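Local coordinates for periplasmic binding protein (Sulfurospirillum deleyianum, PDB 4PAG), which probably serves as the solute-binding component of an ABC transporter, capturing a small ligand in the periplasm for delivery to the membrane permease, at residues Lys12-Pro17 with Pro115-Asn120. Numbering follows the deposited sequence.
Sequences KPIVLP and PALKVN
Where an N-terminal beta hairpin packs against the start of the edge strand of a parallel sheet, Ile14 of strand 13-15 and Leu16 of the loop after it meet Pro115, just before strand 116-119, and Leu117 within it. Between these two segments the joint is made by side chains, with no hydrogen bond across it; the backbone tie is made next door, at Val9. Ile14 points its CB at the sheet and reaches it with a single methyl: CD1 lies 3.7 Å from Pro115 CB and 4.1 Å from Leu117 CD2, so it touches both the ring and the leucine. Its first torsion (chi1 59°) sets CG1 between the backbone N and the carbonyl carbon, with CG2 beside the N, and the extended second torsion (chi2 160°) then carries CD1 across to Pro115 and Leu117. Leu16 forks over the same pair. Its CD2 comes within 4.0 Å of Pro115 CB, the two side chains running past one another in opposite senses, while its CD1 approaches Leu117 CD1 at 4.3 Å. Pro115 CB is thus touched by one methyl of Ile14 and one of Leu16. Behind this seam Leu16 also packs on Val92 and Phe6, and Leu117 continues the apolar layer to Phe6 and to Tyr133 and Val137 of helix 127-138. Polar links flank it: Ala116 through its backbone and Lys118 through NZ both hydrogen-bond to Val9, in the loop joining strands 5-7 and 13-15. The hairpin thus packs against the edge strand of the parallel sheet 23-25, 92-96, 116-119, which carries helix 127-138 against it, as in the N-terminal lobe of a Peripla_BP_2-type binding protein.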
loop_
_atom_site.group_PDB
_atom_site.type_symbol
_atom_site.label_atom_id
_atom_site.label_comp_id
_atom_site.label_asym_id
_atom_site.label_seq_id
_atom_site.Cartn_x
_atom_site.Cartn_y
_atom_site.Cartn_z
ATOM N N LYS A 12 -3.149 -16.471 -21.444
ATOM C CA LYS A 12 -3.906 -17.600 -21.982
ATOM C C LYS A 12 -5.206 -17.763 -21.205
ATOM O O LYS A 12 -5.214 -17.629 -19.979
ATOM C CB LYS A 12 -3.098 -18.896 -21.893
ATOM C CG LYS A 12 -1.705 -18.813 -22.491
ATOM C CD LYS A 12 -1.078 -20.193 -22.576
ATOM C CE LYS A 12 0.421 -20.146 -22.335
ATOM N NZ LYS A 12 1.022 -21.504 -22.430
ATOM N N PRO A 13 -6.312 -18.054 -21.907
ATOM C CA PRO A 13 -7.571 -18.258 -21.194
ATOM C C PRO A 13 -7.534 -19.541 -20.383
ATOM O O PRO A 13 -7.197 -20.587 -20.923
ATOM C CB PRO A 13 -8.603 -18.367 -22.322
ATOM C CG PRO A 13 -7.830 -18.850 -23.497
ATOM C CD PRO A 13 -6.462 -18.239 -23.362
ATOM N N ILE A 14 -7.847 -19.452 -19.094
ATOM C CA ILE A 14 -7.957 -20.635 -18.237
ATOM C C ILE A 14 -9.319 -20.641 -17.559
ATOM O O ILE A 14 -9.916 -19.586 -17.356
ATOM C CB ILE A 14 -6.840 -20.695 -17.169
ATOM C CG1 ILE A 14 -6.860 -19.454 -16.262
ATOM C CG2 ILE A 14 -5.481 -20.833 -17.841
ATOM C CD1 ILE A 14 -6.138 -19.651 -14.948
ATOM N N VAL A 15 -9.805 -21.829 -17.215
ATOM C CA VAL A 15 -11.098 -21.971 -16.556
ATOM C C VAL A 15 -10.888 -22.326 -15.093
ATOM O O VAL A 15 -10.314 -23.367 -14.784
ATOM C CB VAL A 15 -11.955 -23.063 -17.229
ATOM C CG1 VAL A 15 -13.274 -23.244 -16.489
ATOM C CG2 VAL A 15 -12.206 -22.707 -18.686
ATOM N N LEU A 16 -11.349 -21.456 -14.197
ATOM C CA LEU A 16 -11.280 -21.720 -12.769
ATOM C C LEU A 16 -12.494 -22.515 -12.300
ATOM O O LEU A 16 -13.534 -22.514 -12.962
ATOM C CB LEU A 16 -11.223 -20.408 -11.981
ATOM C CG LEU A 16 -10.041 -19.490 -12.270
ATOM C CD1 LEU A 16 -10.115 -18.260 -11.374
ATOM C CD2 LEU A 16 -8.727 -20.224 -12.062
ATOM N N PRO A 17 -12.370 -23.184 -11.140
ATOM C CA PRO A 17 -13.526 -23.784 -10.480
ATOM C C PRO A 17 -14.619 -22.766 -10.168
ATOM O O PRO A 17 -14.337 -21.565 -9.993
ATOM C CB PRO A 17 -12.945 -24.331 -9.174
ATOM C CG PRO A 17 -11.499 -24.527 -9.447
ATOM C CD PRO A 17 -11.113 -23.470 -10.428
ATOM N N PRO A 115 -2.941 -22.658 -11.495
ATOM C CA PRO A 115 -3.507 -21.507 -12.214
ATOM C C PRO A 115 -3.168 -20.166 -11.550
ATOM O O PRO A 115 -3.284 -20.042 -10.334
ATOM C CB PRO A 115 -5.014 -21.761 -12.133
ATOM C CG PRO A 115 -5.126 -23.245 -12.080
ATOM C CD PRO A 115 -3.957 -23.700 -11.258
ATOM N N ALA A 116 -2.752 -19.175 -12.334
ATOM C CA ALA A 116 -2.380 -17.885 -11.753
ATOM C C ALA A 116 -2.819 -16.694 -12.600
ATOM O O ALA A 116 -2.690 -16.703 -13.832
ATOM C CB ALA A 116 -0.882 -17.836 -11.495
ATOM N N LEU A 117 -3.353 -15.682 -11.920
ATOM C CA LEU A 117 -3.764 -14.433 -12.541
ATOM C C LEU A 117 -2.869 -13.350 -12.005
ATOM O O LEU A 117 -2.276 -13.508 -10.940
ATOM C CB LEU A 117 -5.207 -14.106 -12.179
ATOM C CG LEU A 117 -6.201 -15.263 -12.323
ATOM C CD1 LEU A 117 -7.593 -14.836 -11.893
ATOM C CD2 LEU A 117 -6.211 -15.781 -13.749
ATOM N N LYS A 118 -2.775 -12.244 -12.727
ATOM C CA LYS A 118 -2.023 -11.103 -12.241
ATOM C C LYS A 118 -2.856 -9.837 -12.335
ATOM O O LYS A 118 -3.685 -9.693 -13.238
ATOM C CB LYS A 118 -0.692 -10.967 -12.987
ATOM C CG LYS A 118 -0.759 -10.618 -14.466
ATOM C CD LYS A 118 0.659 -10.652 -15.020
ATOM C CE LYS A 118 0.817 -9.876 -16.312
ATOM N NZ LYS A 118 0.520 -10.708 -17.498
ATOM N N VAL A 119 -2.633 -8.927 -11.390
ATOM C CA VAL A 119 -3.379 -7.680 -11.338
ATOM C C VAL A 119 -2.426 -6.491 -11.278
ATOM O O VAL A 119 -1.393 -6.537 -10.605
ATOM C CB VAL A 119 -4.370 -7.653 -10.151
ATOM C CG1 VAL A 119 -5.363 -8.804 -10.271
ATOM C CG2 VAL A 119 -3.648 -7.720 -8.815
ATOM N N ASN A 120 -2.786 -5.437 -12.000
ATOM C CA ASN A 120 -1.959 -4.252 -12.121
ATOM C C ASN A 120 -2.425 -3.171 -11.148
ATOM O O ASN A 120 -3.423 -2.498 -11.391
ATOM C CB ASN A 120 -1.999 -3.744 -13.564
ATOM C CG ASN A 120 -0.992 -2.642 -13.819
ATOM O OD1 ASN A 120 -0.479 -2.027 -12.890
ATOM N ND2 ASN A 120 -0.704 -2.392 -15.081
#